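Local coordinates for protein cyclic GMP-AMP synthase-like receptor (Tribolium castaneum, PDB 7LT2) that senses double-stranded RNA and responds by joining ATP and GTP into the cyclic dinucleotide 2',3'-cGAMP, a key step in innate immune signalling, at residues Asn24-Val36 and Glu158-Trp170. Residues are numbered along the deposited sequence; the frame is centred on the assembly and turned at random.
Sequences NKQILESVLRTFV and ELTNEFGTFHINW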
loop_
_atom_site.group_PDB
_atom_site.type_symbol
_atom_site.label_atom_id
_atom_site.label_comp_id
_atom_site.label_asym_id
_atom_site.label_seq_id
_atom_site.Cartn_x
_atom_site.Cartn_y
_atom_site.Cartn_z
ATOM N N ASN A 24 6.310 -8.457 -14.275
ATOM C CA ASN A 24 5.177 -7.537 -14.296
ATOM C C ASN A 24 5.558 -6.184 -13.714
ATOM O O ASN A 24 5.111 -5.146 -14.213
ATOM C CB ASN A 24 3.986 -8.148 -13.554
ATOM C CG ASN A 24 3.287 -9.196 -14.382
ATOM O OD1 ASN A 24 2.701 -8.879 -15.418
ATOM N ND2 ASN A 24 3.362 -10.458 -13.950
ATOM N N LYS A 25 6.409 -6.171 -12.680
ATOM C CA LYS A 25 6.862 -4.896 -12.130
ATOM C C LYS A 25 7.667 -4.106 -13.153
ATOM O O LYS A 25 7.486 -2.893 -13.281
ATOM C CB LYS A 25 7.684 -5.113 -10.860
ATOM C CG LYS A 25 6.852 -5.498 -9.639
ATOM C CD LYS A 25 7.720 -5.638 -8.393
ATOM C CE LYS A 25 6.890 -6.049 -7.183
ATOM N NZ LYS A 25 7.758 -6.422 -6.027
ATOM N N GLN A 26 8.563 -4.766 -13.890
ATOM C CA GLN A 26 9.355 -4.035 -14.880
ATOM C C GLN A 26 8.459 -3.403 -15.939
ATOM O O GLN A 26 8.677 -2.255 -16.351
ATOM C CB GLN A 26 10.381 -4.961 -15.534
ATOM C CG GLN A 26 11.479 -5.461 -14.606
ATOM C CD GLN A 26 12.687 -5.987 -15.366
ATOM O OE1 GLN A 26 13.035 -7.161 -15.274
ATOM N NE2 GLN A 26 13.327 -5.112 -16.124
ATOM N N ILE A 27 7.450 -4.143 -16.397
ATOM C CA ILE A 27 6.524 -3.621 -17.396
ATOM C C ILE A 27 5.732 -2.451 -16.830
ATOM O O ILE A 27 5.647 -1.381 -17.442
ATOM C CB ILE A 27 5.581 -4.733 -17.881
ATOM C CG1 ILE A 27 6.341 -5.750 -18.733
ATOM C CG2 ILE A 27 4.388 -4.126 -18.617
ATOM C CD1 ILE A 27 5.535 -7.006 -19.016
ATOM N N LEU A 28 5.115 -2.655 -15.664
ATOM C CA LEU A 28 4.264 -1.628 -15.073
ATOM C C LEU A 28 5.054 -0.366 -14.755
ATOM O O LEU A 28 4.572 0.748 -14.979
ATOM C CB LEU A 28 3.599 -2.174 -13.809
ATOM C CG LEU A 28 2.527 -3.241 -14.034
ATOM C CD1 LEU A 28 2.233 -3.992 -12.743
ATOM C CD2 LEU A 28 1.259 -2.604 -14.589
ATOM N N GLU A 29 6.267 -0.520 -14.225
ATOM C CA GLU A 29 7.056 0.655 -13.874
ATOM C C GLU A 29 7.467 1.441 -15.110
ATOM O O GLU A 29 7.587 2.673 -15.050
ATOM C CB GLU A 29 8.273 0.228 -13.054
ATOM C CG GLU A 29 7.891 -0.301 -11.670
ATOM C CD GLU A 29 9.020 -1.046 -10.988
ATOM O OE1 GLU A 29 10.172 -0.923 -11.452
ATOM O OE2 GLU A 29 8.753 -1.749 -9.989
ATOM N N SER A 30 7.656 0.760 -16.239
ATOM C CA SER A 30 8.017 1.458 -17.469
ATOM C C SER A 30 6.820 2.195 -18.060
ATOM O O SER A 30 6.944 3.345 -18.502
ATOM C CB SER A 30 8.601 0.466 -18.480
ATOM O OG SER A 30 9.085 1.138 -19.632
ATOM N N VAL A 31 5.647 1.561 -18.074
ATOM C CA VAL A 31 4.437 2.254 -18.519
ATOM C C VAL A 31 4.210 3.517 -17.696
ATOM O O VAL A 31 3.923 4.591 -18.238
ATOM C CB VAL A 31 3.221 1.315 -18.445
ATOM C CG1 VAL A 31 1.925 2.111 -18.564
ATOM C CG2 VAL A 31 3.311 0.257 -19.534
ATOM N N LEU A 32 4.351 3.408 -16.371
ATOM C CA LEU A 32 4.071 4.552 -15.509
ATOM C C LEU A 32 5.125 5.651 -15.646
ATOM O O LEU A 32 4.783 6.837 -15.543
ATOM C CB LEU A 32 3.944 4.087 -14.057
ATOM C CG LEU A 32 2.749 3.155 -13.807
ATOM C CD1 LEU A 32 2.870 2.491 -12.430
ATOM C CD2 LEU A 32 1.428 3.912 -13.931
ATOM N N ARG A 33 6.393 5.300 -15.891
ATOM C CA ARG A 33 7.384 6.345 -16.146
ATOM C C ARG A 33 7.039 7.128 -17.407
ATOM O O ARG A 33 7.164 8.360 -17.438
ATOM C CB ARG A 33 8.790 5.750 -16.248
ATOM C CG ARG A 33 9.494 5.594 -14.909
ATOM C CD ARG A 33 10.978 5.305 -15.090
ATOM N NE ARG A 33 11.188 4.000 -15.703
ATOM C CZ ARG A 33 11.286 2.865 -15.027
ATOM N NH1 ARG A 33 11.245 2.841 -13.705
ATOM N NH2 ARG A 33 11.431 1.724 -15.693
ATOM N N THR A 34 6.597 6.433 -18.457
ATOM C CA THR A 34 6.153 7.129 -19.662
ATOM C C THR A 34 5.005 8.080 -19.349
ATOM O O THR A 34 4.986 9.222 -19.823
ATOM C CB THR A 34 5.728 6.124 -20.733
ATOM O OG1 THR A 34 6.814 5.232 -21.014
ATOM C CG2 THR A 34 5.335 6.850 -22.016
ATOM N N PHE A 35 4.047 7.631 -18.536
ATOM C CA PHE A 35 2.908 8.480 -18.209
ATOM C C PHE A 35 3.331 9.682 -17.369
ATOM O O PHE A 35 2.876 10.807 -17.616
ATOM C CB PHE A 35 1.835 7.661 -17.487
ATOM C CG PHE A 35 0.525 8.385 -17.347
ATOM C CD1 PHE A 35 -0.444 8.288 -18.329
ATOM C CD2 PHE A 35 0.277 9.180 -16.245
ATOM C CE1 PHE A 35 -1.645 8.965 -18.205
ATOM C CE2 PHE A 35 -0.915 9.857 -16.116
ATOM C CZ PHE A 35 -1.877 9.750 -17.102
ATOM N N VAL A 36 4.197 9.469 -16.373
ATOM C CA VAL A 36 4.598 10.566 -15.495
ATOM C C VAL A 36 5.452 11.573 -16.256
ATOM O O VAL A 36 5.351 12.788 -16.027
ATOM C CB VAL A 36 5.310 10.015 -14.243
ATOM C CG1 VAL A 36 6.035 11.126 -13.472
ATOM C CG2 VAL A 36 4.303 9.318 -13.341
ATOM N N GLU A 158 -2.762 4.241 -25.888
ATOM C CA GLU A 158 -1.744 3.299 -26.340
ATOM C C GLU A 158 -0.367 3.879 -26.057
ATOM O O GLU A 158 -0.038 4.969 -26.540
ATOM C CB GLU A 158 -1.907 2.982 -27.826
ATOM C CG GLU A 158 -0.957 1.899 -28.318
ATOM C CD GLU A 158 -1.353 1.345 -29.669
ATOM O OE1 GLU A 158 -2.181 0.396 -29.706
ATOM O OE2 GLU A 158 -0.845 1.853 -30.686
ATOM N N LEU A 159 0.427 3.153 -25.272
ATOM C CA LEU A 159 1.792 3.529 -24.943
ATOM C C LEU A 159 2.738 2.393 -25.308
ATOM O O LEU A 159 2.389 1.212 -25.210
ATOM C CB LEU A 159 1.952 3.854 -23.451
ATOM C CG LEU A 159 1.180 5.027 -22.847
ATOM C CD1 LEU A 159 1.642 5.263 -21.422
ATOM C CD2 LEU A 159 1.359 6.283 -23.683
ATOM N N THR A 160 3.946 2.758 -25.718
ATOM C CA THR A 160 4.971 1.786 -26.059
ATOM C C THR A 160 6.197 2.000 -25.182
ATOM O O THR A 160 6.447 3.106 -24.694
ATOM C CB THR A 160 5.371 1.888 -27.533
ATOM O OG1 THR A 160 5.942 3.176 -27.784
ATOM C CG2 THR A 160 4.157 1.703 -28.426
ATOM N N ASN A 161 6.951 0.926 -24.979
ATOM C CA ASN A 161 8.227 0.990 -24.276
ATOM C C ASN A 161 9.052 -0.216 -24.707
ATOM O O ASN A 161 8.721 -0.890 -25.687
ATOM C CB ASN A 161 8.027 1.054 -22.760
ATOM C CG ASN A 161 7.169 -0.078 -22.232
ATOM O OD1 ASN A 161 7.503 -1.250 -22.390
ATOM N ND2 ASN A 161 6.062 0.271 -21.584
ATOM N N GLU A 162 10.136 -0.490 -23.975
ATOM C CA GLU A 162 11.045 -1.557 -24.382
ATOM C C GLU A 162 10.426 -2.938 -24.248
ATOM O O GLU A 162 10.962 -3.895 -24.820
ATOM C CB GLU A 162 12.348 -1.501 -23.575
ATOM C CG GLU A 162 12.204 -1.805 -22.090
ATOM C CD GLU A 162 11.999 -0.552 -21.254
ATOM O OE1 GLU A 162 11.054 0.221 -21.534
ATOM O OE2 GLU A 162 12.795 -0.332 -20.318
ATOM N N PHE A 163 9.317 -3.064 -23.521
ATOM C CA PHE A 163 8.652 -4.347 -23.346
ATOM C C PHE A 163 7.488 -4.544 -24.306
ATOM O O PHE A 163 6.836 -5.593 -24.263
ATOM C CB PHE A 163 8.177 -4.497 -21.897
ATOM C CG PHE A 163 9.282 -4.358 -20.895
ATOM C CD1 PHE A 163 10.253 -5.345 -20.776
ATOM C CD2 PHE A 163 9.375 -3.235 -20.093
ATOM C CE1 PHE A 163 11.286 -5.217 -19.868
ATOM C CE2 PHE A 163 10.406 -3.100 -19.177
ATOM C CZ PHE A 163 11.362 -4.093 -19.064
ATOM N N GLY A 164 7.212 -3.569 -25.168
ATOM C CA GLY A 164 6.165 -3.729 -26.159
ATOM C C GLY A 164 5.126 -2.629 -26.137
ATOM O O GLY A 164 5.425 -1.484 -25.792
ATOM N N THR A 165 3.900 -2.974 -26.513
ATOM C CA THR A 165 2.798 -2.028 -26.620
ATOM C C THR A 165 1.750 -2.354 -25.567
ATOM O O THR A 165 1.445 -3.526 -25.323
ATOM C CB THR A 165 2.175 -2.078 -28.015
ATOM O OG1 THR A 165 3.185 -1.789 -28.991
ATOM C CG2 THR A 165 1.048 -1.057 -28.146
ATOM N N PHE A 166 1.206 -1.316 -24.942
ATOM C CA PHE A 166 0.295 -1.499 -23.826
ATOM C C PHE A 166 -0.896 -0.570 -23.971
ATOM O O PHE A 166 -0.819 0.476 -24.621
ATOM C CB PHE A 166 1.030 -1.282 -22.499
ATOM C CG PHE A 166 2.171 -2.231 -22.324
ATOM C CD1 PHE A 166 1.949 -3.508 -21.834
ATOM C CD2 PHE A 166 3.444 -1.887 -22.743
ATOM C CE1 PHE A 166 2.988 -4.407 -21.726
ATOM C CE2 PHE A 166 4.486 -2.779 -22.630
ATOM C CZ PHE A 166 4.259 -4.039 -22.122
ATOM N N HIS A 167 -2.008 -0.990 -23.378
ATOM C CA HIS A 167 -3.261 -0.258 -23.417
ATOM C C HIS A 167 -3.595 0.234 -22.020
ATOM O O HIS A 167 -3.470 -0.511 -21.041
ATOM C CB HIS A 167 -4.396 -1.137 -23.950
ATOM C CG HIS A 167 -4.347 -1.356 -25.428
ATOM N ND1 HIS A 167 -5.202 -2.217 -26.083
ATOM C CD2 HIS A 167 -3.546 -0.823 -26.381
ATOM C CE1 HIS A 167 -4.929 -2.205 -27.376
ATOM N NE2 HIS A 167 -3.929 -1.368 -27.583
ATOM N N ILE A 168 -4.017 1.490 -21.925
ATOM C CA ILE A 168 -4.370 2.097 -20.650
ATOM C C ILE A 168 -5.816 2.560 -20.726
ATOM O O ILE A 168 -6.172 3.385 -21.579
ATOM C CB ILE A 168 -3.438 3.262 -20.285
ATOM C CG1 ILE A 168 -2.024 2.749 -20.016
ATOM C CG2 ILE A 168 -3.959 3.988 -19.060
ATOM C CD1 ILE A 168 -1.083 3.835 -19.569
ATOM N N ASN A 169 -6.646 2.016 -19.846
ATOM C CA ASN A 169 -7.998 2.488 -19.624
ATOM C C ASN A 169 -8.040 3.208 -18.283
ATOM O O ASN A 169 -7.157 3.031 -17.440
ATOM C CB ASN A 169 -8.991 1.321 -19.664
ATOM C CG ASN A 169 -9.065 0.672 -21.036
ATOM O OD1 ASN A 169 -9.648 1.233 -21.967
ATOM N ND2 ASN A 169 -8.476 -0.509 -21.169
ATOM N N TRP A 170 -9.049 4.053 -18.088
ATOM C CA TRP A 170 -9.055 4.846 -16.867
ATOM C C TRP A 170 -10.476 5.121 -16.410
ATOM O O TRP A 170 -11.429 5.108 -17.198
ATOM C CB TRP A 170 -8.320 6.176 -17.040
ATOM C CG TRP A 170 -9.060 7.101 -17.907
ATOM C CD1 TRP A 170 -10.029 7.992 -17.531
ATOM C CD2 TRP A 170 -8.931 7.218 -19.317
ATOM N NE1 TRP A 170 -10.501 8.665 -18.627
ATOM C CE2 TRP A 170 -9.842 8.208 -19.739
ATOM C CE3 TRP A 170 -8.128 6.590 -20.270
ATOM C CZ2 TRP A 170 -9.968 8.586 -21.070
ATOM C CZ3 TRP A 170 -8.251 6.970 -21.586
ATOM C CH2 TRP A 170 -9.168 7.954 -21.978
HETATM O O HOH W 1 12.154 0.660 -18.177
HETATM O O HOH W 2 5.333 3.031 -21.919
#
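V31 and I27 of the long helix 18-42 pack onto F166 and I168 of a beta hairpin, strands 156-161 and 164-171, in the nucleotidyltransferase fold of this Mab-21 family enzyme. I27 and S30 lie near the hairpin turn, whereas V31 and T34 meet residues farther along the strands, T34 CG2 lying against L159 CD1. V31 can be followed outward from CB. With CG1 anti to the backbone N (chi1 166°), that methyl meets I168 CD1 tip to tip at 3.6 Å, while CG2 lies beside N161 ND2 and, 3.9 Å from F166 CD2, meets the ring obliquely. One turn earlier, I27 splits its branches: CG2 approaches F166 CE1 at 3.4 Å, and CG1 packs against F163 CB. The F166 ring also touches I189 of strand 188-200 and meets the ring of H183.

The type I turn N161-G164 brings N161, F163 and the carboxylate of E162 up to the helix. N161 OD1 accepts from F163 N at 2.8 Å within the carbonyl plane, forming an Asx turn. N161 ND2 donates to a water, which in turn donates to T160 O and lies 2.8 Å from T34 OG1, linking helix and hairpin. F163 has E162 CG over one ring face and S30 CB at its edge; the Q26 amide is turned 84° from the ring plane. S30 OG donates to E162 OE1 at 2.9 Å, arriving 41° out of the carboxylate plane.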